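PDB 3OK8: BAR/IMD domain-containing adapter protein 2-like 2 from Mus musculus, which binds phosphoinositides and induces planar or gently curved membrane structures, through an I-BAR (IMD) domain that pairs as an antiparallel dimer of three-helix bundles. Local coordinates for residues P5-F10 and A169-S174; M15-S20 and L180-R185; S81-H86 and R208-N213; R41-L46 and S89-V94. All coordinates share one frame; numbering follows the deposited sequence.

Contact 1: residues P5-F10 and A169-S174; sequences PEMDQF and AFVSES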
loop_
_atom_site.group_PDB
_atom_site.type_symbol
_atom_site.label_atom_id
_atom_site.label_comp_id
_atom_site.label_asym_id
_atom_site.label_seq_id
_atom_site.Cartn_x
_atom_site.Cartn_y
_atom_site.Cartn_z
ATOM N N PRO A 5 -33.081 -38.424 26.729
ATOM C CA PRO A 5 -31.639 -38.160 26.785
ATOM C C PRO A 5 -31.142 -37.571 25.468
ATOM O O PRO A 5 -30.362 -36.612 25.463
ATOM C CB PRO A 5 -31.032 -39.557 27.000
ATOM C CG PRO A 5 -32.151 -40.400 27.493
ATOM C CD PRO A 5 -33.364 -39.866 26.802
ATOM N N GLU A 6 -31.607 -38.143 24.361
ATOM C CA GLU A 6 -31.271 -37.641 23.036
ATOM C C GLU A 6 -31.748 -36.205 22.835
ATOM O O GLU A 6 -31.187 -35.464 22.025
ATOM C CB GLU A 6 -31.867 -38.540 21.954
ATOM C CG GLU A 6 -31.576 -38.065 20.536
ATOM C CD GLU A 6 -32.010 -39.068 19.479
ATOM O OE1 GLU A 6 -32.325 -38.650 18.342
ATOM O OE2 GLU A 6 -32.038 -40.279 19.782
ATOM N N MET A 7 -32.777 -35.807 23.576
ATOM C CA MET A 7 -33.365 -34.485 23.386
ATOM C C MET A 7 -32.661 -33.351 24.111
ATOM O O MET A 7 -32.602 -32.238 23.588
ATOM C CB MET A 7 -34.848 -34.480 23.721
ATOM C CG MET A 7 -35.693 -35.022 22.612
ATOM S SD MET A 7 -37.100 -33.959 22.320
ATOM C CE MET A 7 -38.345 -35.185 21.898
ATOM N N ASP A 8 -32.137 -33.608 25.305
ATOM C CA ASP A 8 -31.305 -32.601 25.947
ATOM C C ASP A 8 -30.022 -32.435 25.129
ATOM O O ASP A 8 -29.337 -31.417 25.222
ATOM C CB ASP A 8 -30.987 -32.957 27.399
ATOM C CG ASP A 8 -30.621 -31.730 28.232
ATOM O OD1 ASP A 8 -29.475 -31.654 28.728
ATOM O OD2 ASP A 8 -31.482 -30.833 28.378
ATOM N N GLN A 9 -29.708 -33.446 24.323
ATOM C CA GLN A 9 -28.583 -33.372 23.396
ATOM C C GLN A 9 -28.856 -32.333 22.310
ATOM O O GLN A 9 -28.093 -31.393 22.129
ATOM C CB GLN A 9 -28.317 -34.742 22.771
ATOM C CG GLN A 9 -27.675 -34.690 21.395
ATOM C CD GLN A 9 -26.241 -34.198 21.434
ATOM O OE1 GLN A 9 -25.611 -34.172 22.498
ATOM N NE2 GLN A 9 -25.714 -33.810 20.269
ATOM N N PHE A 10 -29.950 -32.505 21.583
ATOM C CA PHE A 10 -30.355 -31.508 20.611
ATOM C C PHE A 10 -30.407 -30.141 21.266
ATOM O O PHE A 10 -29.878 -29.160 20.737
ATOM C CB PHE A 10 -31.706 -31.864 19.993
ATOM C CG PHE A 10 -31.601 -32.796 18.829
ATOM C CD1 PHE A 10 -31.670 -32.316 17.535
ATOM C CD2 PHE A 10 -31.404 -34.148 19.027
ATOM C CE1 PHE A 10 -31.565 -33.171 16.457
ATOM C CE2 PHE A 10 -31.297 -35.013 17.955
ATOM C CZ PHE A 10 -31.378 -34.525 16.667
ATOM N N ALA A 169 -39.663 -33.325 15.892
ATOM C CA ALA A 169 -39.689 -32.509 14.686
ATOM C C ALA A 169 -39.119 -31.125 14.947
ATOM O O ALA A 169 -38.195 -30.701 14.261
ATOM C CB ALA A 169 -41.100 -32.394 14.155
ATOM N N PHE A 170 -39.696 -30.439 15.931
ATOM C CA PHE A 170 -39.287 -29.099 16.359
ATOM C C PHE A 170 -37.803 -29.015 16.725
ATOM O O PHE A 170 -37.071 -28.198 16.187
ATOM C CB PHE A 170 -40.163 -28.651 17.541
ATOM C CG PHE A 170 -39.517 -27.626 18.450
ATOM C CD1 PHE A 170 -38.739 -28.024 19.528
ATOM C CD2 PHE A 170 -39.727 -26.272 18.252
ATOM C CE1 PHE A 170 -38.163 -27.097 20.372
ATOM C CE2 PHE A 170 -39.154 -25.342 19.092
ATOM C CZ PHE A 170 -38.372 -25.754 20.157
ATOM N N VAL A 171 -37.374 -29.866 17.645
ATOM C CA VAL A 171 -35.987 -29.928 18.067
ATOM C C VAL A 171 -35.044 -30.180 16.892
ATOM O O VAL A 171 -33.956 -29.615 16.826
ATOM C CB VAL A 171 -35.801 -31.027 19.141
ATOM C CG1 VAL A 171 -34.831 -32.093 18.667
ATOM C CG2 VAL A 171 -35.392 -30.430 20.480
ATOM N N SER A 172 -35.467 -31.028 15.962
ATOM C CA SER A 172 -34.637 -31.379 14.816
ATOM C C SER A 172 -34.544 -30.204 13.850
ATOM O O SER A 172 -33.488 -29.928 13.276
ATOM C CB SER A 172 -35.226 -32.597 14.104
ATOM O OG SER A 172 -34.543 -32.868 12.892
ATOM N N GLU A 173 -35.666 -29.513 13.690
ATOM C CA GLU A 173 -35.759 -28.372 12.792
ATOM C C GLU A 173 -34.991 -27.159 13.329
ATOM O O GLU A 173 -34.407 -26.390 12.561
ATOM C CB GLU A 173 -37.231 -28.016 12.571
ATOM C CG GLU A 173 -37.468 -26.698 11.850
ATOM C CD GLU A 173 -36.926 -26.696 10.423
ATOM O OE1 GLU A 173 -37.070 -27.735 9.738
ATOM O OE2 GLU A 173 -36.367 -25.651 9.990
ATOM N N SER A 174 -35.007 -26.990 14.647
ATOM C CA SER A 174 -34.328 -25.878 15.301
ATOM C C SER A 174 -32.823 -25.958 15.136
ATOM O O SER A 174 -32.166 -24.935 14.871
ATOM C CB SER A 174 -34.664 -25.855 16.786
ATOM O OG SER A 174 -35.994 -25.427 16.991
#

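Contact 2: residues M15-S20 and L180-R185; sequences MAIYKS and LEEKRR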
loop_
_atom_site.group_PDB
_atom_site.type_symbol
_atom_site.label_atom_id
_atom_site.label_comp_id
_atom_site.label_asym_id
_atom_site.label_seq_id
_atom_site.Cartn_x
_atom_site.Cartn_y
_atom_site.Cartn_z
ATOM N N MET A 15 -27.975 -24.941 21.488
ATOM C CA MET A 15 -27.600 -23.854 22.378
ATOM C C MET A 15 -26.138 -23.471 22.197
ATOM O O MET A 15 -25.783 -22.301 22.277
ATOM C CB MET A 15 -27.886 -24.241 23.827
ATOM C CG MET A 15 -29.343 -24.052 24.209
ATOM S SD MET A 15 -29.737 -22.299 24.360
ATOM C CE MET A 15 -31.331 -22.238 23.572
ATOM N N ALA A 16 -25.301 -24.469 21.938
ATOM C CA ALA A 16 -23.888 -24.256 21.671
ATOM C C ALA A 16 -23.681 -23.384 20.432
ATOM O O ALA A 16 -22.694 -22.660 20.332
ATOM C CB ALA A 16 -23.192 -25.587 21.491
ATOM N N ILE A 17 -24.616 -23.472 19.493
ATOM C CA ILE A 17 -24.539 -22.743 18.237
ATOM C C ILE A 17 -24.961 -21.286 18.379
ATOM O O ILE A 17 -24.259 -20.386 17.917
ATOM C CB ILE A 17 -25.390 -23.402 17.162
ATOM C CG1 ILE A 17 -24.762 -24.732 16.752
ATOM C CG2 ILE A 17 -25.543 -22.460 15.967
ATOM C CD1 ILE A 17 -25.613 -25.540 15.787
ATOM N N TYR A 18 -26.108 -21.055 19.005
ATOM C CA TYR A 18 -26.514 -19.701 19.360
ATOM C C TYR A 18 -25.475 -19.011 20.236
ATOM O O TYR A 18 -25.268 -17.800 20.133
ATOM C CB TYR A 18 -27.866 -19.712 20.071
ATOM C CG TYR A 18 -28.999 -19.925 19.110
ATOM C CD1 TYR A 18 -29.271 -18.983 18.125
ATOM C CD2 TYR A 18 -29.789 -21.076 19.164
ATOM C CE1 TYR A 18 -30.294 -19.170 17.227
ATOM C CE2 TYR A 18 -30.820 -21.270 18.265
ATOM C CZ TYR A 18 -31.066 -20.312 17.304
ATOM O OH TYR A 18 -32.071 -20.479 16.395
ATOM N N LYS A 19 -24.824 -19.777 21.105
ATOM C CA LYS A 19 -23.791 -19.202 21.955
ATOM C C LYS A 19 -22.494 -18.938 21.194
ATOM O O LYS A 19 -21.752 -18.031 21.556
ATOM C CB LYS A 19 -23.537 -20.042 23.204
ATOM C CG LYS A 19 -24.485 -19.725 24.365
ATOM C CD LYS A 19 -25.909 -20.248 24.109
ATOM C CE LYS A 19 -26.934 -19.625 25.050
ATOM N NZ LYS A 19 -26.792 -20.124 26.451
ATOM N N SER A 20 -22.221 -19.717 20.148
ATOM C CA SER A 20 -21.057 -19.442 19.301
ATOM C C SER A 20 -21.257 -18.125 18.572
ATOM O O SER A 20 -20.329 -17.333 18.411
ATOM C CB SER A 20 -20.843 -20.551 18.270
ATOM O OG SER A 20 -20.051 -21.600 18.783
ATOM N N LEU A 180 -27.898 -23.165 10.122
ATOM C CA LEU A 180 -28.033 -22.351 8.930
ATOM C C LEU A 180 -27.636 -20.897 9.197
ATOM O O LEU A 180 -26.838 -20.328 8.457
ATOM C CB LEU A 180 -29.456 -22.430 8.381
ATOM C CG LEU A 180 -29.687 -21.886 6.970
ATOM C CD1 LEU A 180 -28.634 -22.385 5.986
ATOM C CD2 LEU A 180 -31.072 -22.265 6.487
ATOM N N GLU A 181 -28.204 -20.312 10.250
ATOM C CA GLU A 181 -27.896 -18.948 10.668
ATOM C C GLU A 181 -26.399 -18.738 10.864
ATOM O O GLU A 181 -25.843 -17.700 10.485
ATOM C CB GLU A 181 -28.623 -18.630 11.976
ATOM C CG GLU A 181 -30.131 -18.543 11.829
ATOM C CD GLU A 181 -30.572 -17.434 10.886
ATOM O OE1 GLU A 181 -31.261 -17.746 9.891
ATOM O OE2 GLU A 181 -30.238 -16.251 11.137
ATOM N N GLU A 182 -25.756 -19.716 11.483
ATOM C CA GLU A 182 -24.325 -19.649 11.700
ATOM C C GLU A 182 -23.624 -19.568 10.360
ATOM O O GLU A 182 -22.773 -18.696 10.140
ATOM C CB GLU A 182 -23.851 -20.878 12.458
ATOM C CG GLU A 182 -22.358 -20.961 12.654
ATOM C CD GLU A 182 -21.984 -22.113 13.550
ATOM O OE1 GLU A 182 -22.036 -23.270 13.080
ATOM O OE2 GLU A 182 -21.657 -21.862 14.734
ATOM N N LYS A 183 -23.983 -20.476 9.459
ATOM C CA LYS A 183 -23.369 -20.495 8.129
ATOM C C LYS A 183 -23.633 -19.206 7.357
ATOM O O LYS A 183 -22.765 -18.716 6.635
ATOM C CB LYS A 183 -23.840 -21.698 7.312
ATOM C CG LYS A 183 -23.155 -21.824 5.958
ATOM C CD LYS A 183 -23.544 -23.102 5.203
ATOM C CE LYS A 183 -22.521 -23.443 4.132
ATOM N NZ LYS A 183 -22.853 -24.669 3.348
ATOM N N ARG A 184 -24.831 -18.655 7.512
ATOM C CA ARG A 184 -25.190 -17.444 6.796
ATOM C C ARG A 184 -24.271 -16.287 7.169
ATOM O O ARG A 184 -23.941 -15.442 6.331
ATOM C CB ARG A 184 -26.646 -17.087 7.061
ATOM C CG ARG A 184 -27.600 -17.864 6.169
ATOM C CD ARG A 184 -29.048 -17.739 6.618
ATOM N NE ARG A 184 -29.957 -18.193 5.569
ATOM C CZ ARG A 184 -31.268 -18.383 5.730
ATOM N NH1 ARG A 184 -32.015 -18.795 4.710
ATOM N NH2 ARG A 184 -31.839 -18.155 6.903
ATOM N N ARG A 185 -23.852 -16.264 8.431
ATOM C CA ARG A 185 -22.973 -15.214 8.934
ATOM C C ARG A 185 -21.512 -15.413 8.529
ATOM O O ARG A 185 -20.825 -14.441 8.220
ATOM C CB ARG A 185 -23.161 -15.038 10.446
ATOM C CG ARG A 185 -24.442 -14.283 10.768
ATOM C CD ARG A 185 -25.119 -14.712 12.064
ATOM N NE ARG A 185 -26.422 -14.061 12.196
ATOM C CZ ARG A 185 -27.532 -14.485 11.593
ATOM N NH1 ARG A 185 -28.677 -13.836 11.758
ATOM N NH2 ARG A 185 -27.503 -15.567 10.824
HETATM O O HOH W 1 -20.406 -23.845 16.169
#

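Contact 3: residues S81-H86 and R208-N213; sequences SDTQRH and RGMLQN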
loop_
_atom_site.group_PDB
_atom_site.type_symbol
_atom_site.label_atom_id
_atom_site.label_comp_id
_atom_site.label_asym_id
_atom_site.label_seq_id
_atom_site.Cartn_x
_atom_site.Cartn_y
_atom_site.Cartn_z
ATOM N N SER A 81 5.603 11.777 -10.565
ATOM C CA SER A 81 4.708 12.255 -9.518
ATOM C C SER A 81 3.254 12.220 -9.993
ATOM O O SER A 81 2.372 11.780 -9.261
ATOM C CB SER A 81 5.072 13.661 -9.056
ATOM O OG SER A 81 4.629 14.628 -9.992
ATOM N N ASP A 82 3.000 12.693 -11.208
ATOM C CA ASP A 82 1.660 12.600 -11.779
ATOM C C ASP A 82 1.121 11.168 -11.736
ATOM O O ASP A 82 -0.039 10.951 -11.374
ATOM C CB ASP A 82 1.641 13.143 -13.211
ATOM C CG ASP A 82 1.840 14.644 -13.261
ATOM O OD1 ASP A 82 1.932 15.266 -12.175
ATOM O OD2 ASP A 82 1.905 15.200 -14.381
ATOM N N THR A 83 1.964 10.197 -12.091
ATOM C CA THR A 83 1.570 8.784 -12.064
ATOM C C THR A 83 1.212 8.315 -10.666
ATOM O O THR A 83 0.187 7.651 -10.466
ATOM C CB THR A 83 2.690 7.860 -12.560
ATOM O OG1 THR A 83 3.037 8.212 -13.900
ATOM C CG2 THR A 83 2.239 6.384 -12.527
ATOM N N GLN A 84 2.072 8.639 -9.705
ATOM C CA GLN A 84 1.813 8.251 -8.338
ATOM C C GLN A 84 0.497 8.893 -7.902
ATOM O O GLN A 84 -0.341 8.242 -7.277
ATOM C CB GLN A 84 2.985 8.618 -7.422
ATOM C CG GLN A 84 2.696 8.388 -5.933
ATOM C CD GLN A 84 1.826 9.488 -5.356
ATOM O OE1 GLN A 84 1.162 9.310 -4.332
ATOM N NE2 GLN A 84 1.825 10.644 -6.024
ATOM N N ARG A 85 0.274 10.156 -8.261
ATOM C CA ARG A 85 -0.999 10.785 -7.920
ATOM C C ARG A 85 -2.181 9.964 -8.441
ATOM O O ARG A 85 -3.165 9.778 -7.738
ATOM C CB ARG A 85 -1.069 12.214 -8.433
ATOM C CG ARG A 85 -2.260 12.992 -7.912
ATOM C CD ARG A 85 -2.075 14.495 -8.124
ATOM N NE ARG A 85 -1.845 14.861 -9.524
ATOM C CZ ARG A 85 -0.706 15.368 -9.995
ATOM N NH1 ARG A 85 -0.600 15.678 -11.279
ATOM N NH2 ARG A 85 0.329 15.573 -9.185
ATOM N N HIS A 86 -2.065 9.442 -9.659
ATOM C CA HIS A 86 -3.143 8.648 -10.265
ATOM C C HIS A 86 -3.371 7.323 -9.557
ATOM O O HIS A 86 -4.504 6.992 -9.230
ATOM C CB HIS A 86 -2.875 8.387 -11.744
ATOM C CG HIS A 86 -2.806 9.632 -12.569
ATOM N ND1 HIS A 86 -3.817 10.568 -12.584
ATOM C CD2 HIS A 86 -1.854 10.089 -13.418
ATOM C CE1 HIS A 86 -3.488 11.554 -13.401
ATOM N NE2 HIS A 86 -2.300 11.288 -13.918
ATOM N N ARG A 208 -1.067 -1.800 -13.099
ATOM C CA ARG A 208 -0.170 -2.562 -13.950
ATOM C C ARG A 208 -0.278 -2.052 -15.380
ATOM O O ARG A 208 0.713 -1.995 -16.104
ATOM C CB ARG A 208 -0.483 -4.053 -13.912
ATOM C CG ARG A 208 0.675 -4.891 -14.396
ATOM C CD ARG A 208 0.400 -6.356 -14.253
ATOM N NE ARG A 208 -0.319 -6.883 -15.403
ATOM C CZ ARG A 208 0.205 -7.731 -16.283
ATOM N NH1 ARG A 208 -0.529 -8.161 -17.303
ATOM N NH2 ARG A 208 1.456 -8.159 -16.132
ATOM N N GLY A 209 -1.490 -1.668 -15.774
ATOM C CA GLY A 209 -1.723 -1.101 -17.087
ATOM C C GLY A 209 -0.807 0.072 -17.411
ATOM O O GLY A 209 -0.099 0.049 -18.410
ATOM N N MET A 210 -0.807 1.096 -16.564
ATOM C CA MET A 210 -0.034 2.297 -16.857
ATOM C C MET A 210 1.458 2.153 -16.635
ATOM O O MET A 210 2.240 2.889 -17.224
ATOM C CB MET A 210 -0.557 3.500 -16.085
ATOM C CG MET A 210 -0.790 3.243 -14.638
ATOM S SD MET A 210 -2.137 4.314 -14.125
ATOM C CE MET A 210 -1.231 5.814 -13.777
ATOM N N LEU A 211 1.862 1.221 -15.786
ATOM C CA LEU A 211 3.279 1.050 -15.520
ATOM C C LEU A 211 3.986 0.292 -16.631
ATOM O O LEU A 211 5.200 0.396 -16.772
ATOM C CB LEU A 211 3.524 0.383 -14.167
ATOM C CG LEU A 211 3.341 1.310 -12.964
ATOM C CD1 LEU A 211 3.917 0.679 -11.717
ATOM C CD2 LEU A 211 4.006 2.657 -13.218
ATOM N N GLN A 212 3.235 -0.452 -17.435
ATOM C CA GLN A 212 3.846 -1.226 -18.507
ATOM C C GLN A 212 4.293 -0.296 -19.625
ATOM O O GLN A 212 5.225 -0.604 -20.378
ATOM C CB GLN A 212 2.879 -2.297 -19.023
ATOM C CG GLN A 212 2.480 -3.274 -17.931
ATOM C CD GLN A 212 1.921 -4.577 -18.466
ATOM O OE1 GLN A 212 2.459 -5.649 -18.199
ATOM N NE2 GLN A 212 0.847 -4.490 -19.230
ATOM N N ASN A 213 3.626 0.849 -19.727
ATOM C CA ASN A 213 4.016 1.849 -20.694
ATOM C C ASN A 213 4.926 2.910 -20.074
ATOM O O ASN A 213 5.933 3.246 -20.673
ATOM C CB ASN A 213 2.796 2.459 -21.395
ATOM C CG ASN A 213 2.107 3.509 -20.560
ATOM O OD1 ASN A 213 2.591 4.637 -20.428
ATOM N ND2 ASN A 213 0.968 3.147 -19.986
#

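Contact 4: residues R41-L46 and S89-V94; sequences RAFHAL and SDLEVV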
loop_
_atom_site.group_PDB
_atom_site.type_symbol
_atom_site.label_atom_id
_atom_site.label_comp_id
_atom_site.label_asym_id
_atom_site.label_seq_id
_atom_site.Cartn_x
_atom_site.Cartn_y
_atom_site.Cartn_z
ATOM N N ARG A 41 -6.767 4.050 8.788
ATOM C CA ARG A 41 -5.906 5.141 9.227
ATOM C C ARG A 41 -4.465 4.945 8.752
ATOM O O ARG A 41 -3.823 5.901 8.331
ATOM C CB ARG A 41 -5.990 5.350 10.744
ATOM C CG ARG A 41 -7.285 6.040 11.193
ATOM C CD ARG A 41 -7.304 6.335 12.700
ATOM N NE ARG A 41 -7.429 5.120 13.499
ATOM C CZ ARG A 41 -8.581 4.637 13.968
ATOM N NH1 ARG A 41 -9.725 5.269 13.740
ATOM N NH2 ARG A 41 -8.591 3.518 14.685
ATOM N N ALA A 42 -3.959 3.715 8.798
ATOM C CA ALA A 42 -2.648 3.433 8.209
ATOM C C ALA A 42 -2.630 3.740 6.724
ATOM O O ALA A 42 -1.676 4.344 6.239
ATOM C CB ALA A 42 -2.218 1.999 8.452
ATOM N N PHE A 43 -3.667 3.304 6.001
ATOM C CA PHE A 43 -3.820 3.631 4.582
ATOM C C PHE A 43 -3.763 5.133 4.324
ATOM O O PHE A 43 -3.087 5.584 3.408
ATOM C CB PHE A 43 -5.168 3.145 4.045
ATOM C CG PHE A 43 -5.143 1.768 3.436
ATOM C CD1 PHE A 43 -4.452 1.527 2.251
ATOM C CD2 PHE A 43 -5.863 0.726 4.019
ATOM C CE1 PHE A 43 -4.452 0.254 1.674
ATOM C CE2 PHE A 43 -5.872 -0.549 3.451
ATOM C CZ PHE A 43 -5.160 -0.788 2.280
ATOM N N HIS A 44 -4.519 5.900 5.100
ATOM C CA HIS A 44 -4.608 7.337 4.877
ATOM C C HIS A 44 -3.258 8.014 5.145
ATOM O O HIS A 44 -2.911 9.010 4.512
ATOM C CB HIS A 44 -5.696 7.950 5.770
ATOM C CG HIS A 44 -7.096 7.555 5.400
ATOM N ND1 HIS A 44 -7.583 7.636 4.110
ATOM C CD2 HIS A 44 -8.121 7.099 6.158
ATOM C CE1 HIS A 44 -8.842 7.242 4.092
ATOM N NE2 HIS A 44 -9.193 6.906 5.322
ATOM N N ALA A 45 -2.518 7.462 6.100
ATOM C CA ALA A 45 -1.181 7.938 6.439
ATOM C C ALA A 45 -0.167 7.598 5.346
ATOM O O ALA A 45 0.731 8.396 5.060
ATOM C CB ALA A 45 -0.733 7.368 7.784
ATOM N N LEU A 46 -0.290 6.412 4.746
ATOM C CA LEU A 46 0.623 6.044 3.665
ATOM C C LEU A 46 0.391 6.959 2.476
ATOM O O LEU A 46 1.334 7.480 1.901
ATOM C CB LEU A 46 0.468 4.588 3.234
ATOM C CG LEU A 46 1.427 4.124 2.126
ATOM C CD1 LEU A 46 2.866 3.942 2.640
ATOM C CD2 LEU A 46 0.948 2.844 1.511
ATOM N N SER A 89 -5.273 7.824 -6.542
ATOM C CA SER A 89 -6.696 8.050 -6.782
ATOM C C SER A 89 -7.400 6.709 -6.912
ATOM O O SER A 89 -8.462 6.502 -6.344
ATOM C CB SER A 89 -6.907 8.869 -8.048
ATOM O OG SER A 89 -6.171 10.075 -7.990
ATOM N N ASP A 90 -6.764 5.817 -7.669
ATOM C CA ASP A 90 -7.225 4.472 -7.936
ATOM C C ASP A 90 -7.332 3.692 -6.651
ATOM O O ASP A 90 -8.267 2.913 -6.467
ATOM C CB ASP A 90 -6.232 3.757 -8.851
ATOM C CG ASP A 90 -6.488 4.030 -10.316
ATOM O OD1 ASP A 90 -7.509 4.683 -10.628
ATOM O OD2 ASP A 90 -5.666 3.591 -11.155
ATOM N N LEU A 91 -6.360 3.888 -5.766
ATOM C CA LEU A 91 -6.318 3.088 -4.564
ATOM C C LEU A 91 -7.308 3.570 -3.509
ATOM O O LEU A 91 -7.866 2.756 -2.780
ATOM C CB LEU A 91 -4.907 2.992 -3.992
ATOM C CG LEU A 91 -4.839 2.034 -2.791
ATOM C CD1 LEU A 91 -4.976 0.585 -3.248
ATOM C CD2 LEU A 91 -3.576 2.233 -1.957
ATOM N N GLU A 92 -7.536 4.881 -3.427
ATOM C CA GLU A 92 -8.499 5.391 -2.450
ATOM C C GLU A 92 -9.937 5.033 -2.871
ATOM O O GLU A 92 -10.908 5.422 -2.212
ATOM C CB GLU A 92 -8.309 6.892 -2.187
ATOM C CG GLU A 92 -8.365 7.268 -0.692
ATOM C CD GLU A 92 -7.502 8.484 -0.326
ATOM O OE1 GLU A 92 -6.610 8.873 -1.116
ATOM O OE2 GLU A 92 -7.716 9.050 0.769
ATOM N N VAL A 93 -10.063 4.267 -3.955
ATOM C CA VAL A 93 -11.352 3.715 -4.360
ATOM C C VAL A 93 -11.594 2.402 -3.642
ATOM O O VAL A 93 -12.650 2.188 -3.057
ATOM C CB VAL A 93 -11.423 3.451 -5.876
ATOM C CG1 VAL A 93 -12.813 2.972 -6.256
ATOM C CG2 VAL A 93 -11.021 4.709 -6.668
ATOM N N VAL A 94 -10.601 1.524 -3.704
ATOM C CA VAL A 94 -10.595 0.274 -2.953
ATOM C C VAL A 94 -10.724 0.527 -1.447
ATOM O O VAL A 94 -11.451 -0.184 -0.744
ATOM C CB VAL A 94 -9.273 -0.457 -3.205
ATOM C CG1 VAL A 94 -9.273 -1.837 -2.561
ATOM C CG2 VAL A 94 -8.987 -0.524 -4.705
#

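Contact 1: residues P5-F10 and A169-S174
Phe10 and Val171 form the tight part of this contact, their side chains crossing at about a right angle. Methyl CG1 of Val171 presses obliquely against the root of the aromatic side chain: it lies 3.3 Å from Phe10 CG and 3.4 Å from Phe10 CB, both short for carbon-carbon contacts. The torsion that sets CG of Phe10 anti to its own carbonyl carbon (chi1 -85°) puts the ring against the valine methyl. Val171 itself, with chi1 at 119°, is off a staggered rotamer, in keeping with some strain at this tight spot. A looser apolar touch extends the patch, with Met7 SD 4.3 Å from Val171 CG2. Met7 is buried, resting also on His164, Met167 and Gln168, while Val171 is backed by Tyr128 of helix 71-147. The looser side lies toward Ser172, an exposed residue. There CE1 of Phe10 comes 3.9 Å from Ser172 CA, and Lys175 adds a cation-pi contact with the same ring. A serine in place of Phe10 would probably open a gap beside Val171 CG1 and leave the Lys175 ammonium without its aromatic partner. The axes of the two segments approach to 10.1 Å and their directions differ by 31°, pointing roughly the same way. This is the packing of the first and third helices of an up-down-up three-helix bundle, the IMD fold, close to the N-terminus; residues 5-10 probably belong to the N-terminal helical part that inserts into the lipid bilayer.

Contact 2: residues M15-S20 and L180-R185
Glu182 meets Ile17 and Ser20 through a single carboxylate oxygen. The direct contacts are all van der Waals: Glu182 OE2 lies 3.9 Å from Ser20 CB and 4.1 Å from Ile17 CG2. The glutamate spans the groove because CG leaves anti to the backbone N (chi1 176°) and the chain stays extended beyond it, crossing the isoleucine at about a right angle. Ile17 also rests on Ala178 and Glu179, and Glu182 packs against Ser67 of the second subunit.

Polar linkage across the groove runs through water. One molecule donates a hydrogen bond of 2.7 Å to Glu182 OE2, and its link to Ser20 OG is long and weak.

Ionic interactions gather within helix 153-217. Glu181 OE1 takes Arg184 NH2 at 3.1 Å, nearly along the C-O axis and in the guanidinium plane, while Leu180 CD2 covers one face of that guanidinium. Arg185 NH2 comes to Glu181 OE2 at 2.8 Å from above the carboxylate plane, and also donates to Glu181 O at 2.7 Å. That carbonyl accepts Arg185 N as well, from the opposite face, so two donors hold it. Arg185 NE continues the network to Asp113 of helix 71-147.

A thin contact between first and third helices, bridged by one water and set beside ion pairs that each span about one helical turn, fits the long three-helix bundle of the IMD domain.

Contact 3: residues S81-H86 and R208-N213
Met210 sends its CG into the crowded position between its backbone N and carbonyl carbon (chi1 48°), and a bend at the thioether (chi3 -85°) carries the terminal methyl up against Thr83 and His86. CE of Met210 thereby reaches two residues one turn apart, lying 3.7 Å from Thr83 CG2 and 3.7 Å from His86 CB. On the threonine, the methyl stands anti to the backbone N, so it is the carbon branch that faces Met210, and the two side chains pass side by side, running opposite ways. The hydroxyl is occupied elsewhere: Thr83 OG1 is hydrogen-bonded to Gln79 O within its own helix. Leu211 adds a second, looser touch, with CD2 4.2 Å from Thr83 CG2, and it also packs on Phe200 of the second subunit. The helices run nearly antiparallel (167°), their short axes 11.3 Å apart at closest approach. A glycerol, probably a crystallisation additive, lies near the Thr83 side chain.

Joined by aliphatic carbons alone, with the threonine hydroxyl turned to its own backbone, the second and third helices meet here through shape and hydrophobicity, not through a directional polar bond.

Contact 4: residues R41-L46 and S89-V94
Glu92 OE2 comes to the edge of the His44 ring, the nearest polar approach between the two segments: it lies 3.6 Å from His44 ND1 and 3.9 Å from His44 CE1, near the plane of the imidazole. The first distance is long for a hydrogen bond, the ring and carboxylate planes are 46° apart, and the glutamate has a second deposited conformer, so this pairing is loose and its detail doubtful. His44 extends its ring to the glutamate with CG anti to the carbonyl carbon (chi1 -69°), and the glutamate, extended beyond CG, comes across it at about a right angle.

The second, apolar pair is Phe43 with Leu91. CE1 of Phe43 lies 4.2 Å from Leu91 CD2, the methyl meeting the ring obliquely. Each is backed from beyond the two segments: Leu91 touches Phe203 of helix 153-217, and the ring of Phe43 meets Tyr39 with the planes nearly parallel. Phe43 also packs on Leu46 of the second subunit, and Leu46 on its own counterpart there, which sets this seam between first and second helices beside the dimer interface.

The chemistry is split between the two pairs. The apolar pair supplies a light contact without directional demands, whereas a charged Glu92 near His44 would probably give at most a mild electrostatic attraction, stronger if the imidazole were protonated.

The four contacts sample every pairing of three long helices, 5-66, 71-147 and 153-217, within one IMD domain. Contacts 1 and 2 join the first helix to the third, centres 16 Å apart; contact 3 joins second to third and contact 4 first to second, also 16 Å apart. Contact 1 lies 61 Å from contact 3 and 50 Å from contact 4, across the chain's centre. Along the chain contact 4 falls within the span between the segments of contacts 1 and 2, while those of contact 3 alternate with all the others. Contacts 2, 3 and 4, unlike contact 1, touch the second subunit, so there the bundle packing lies beside the dimer interface.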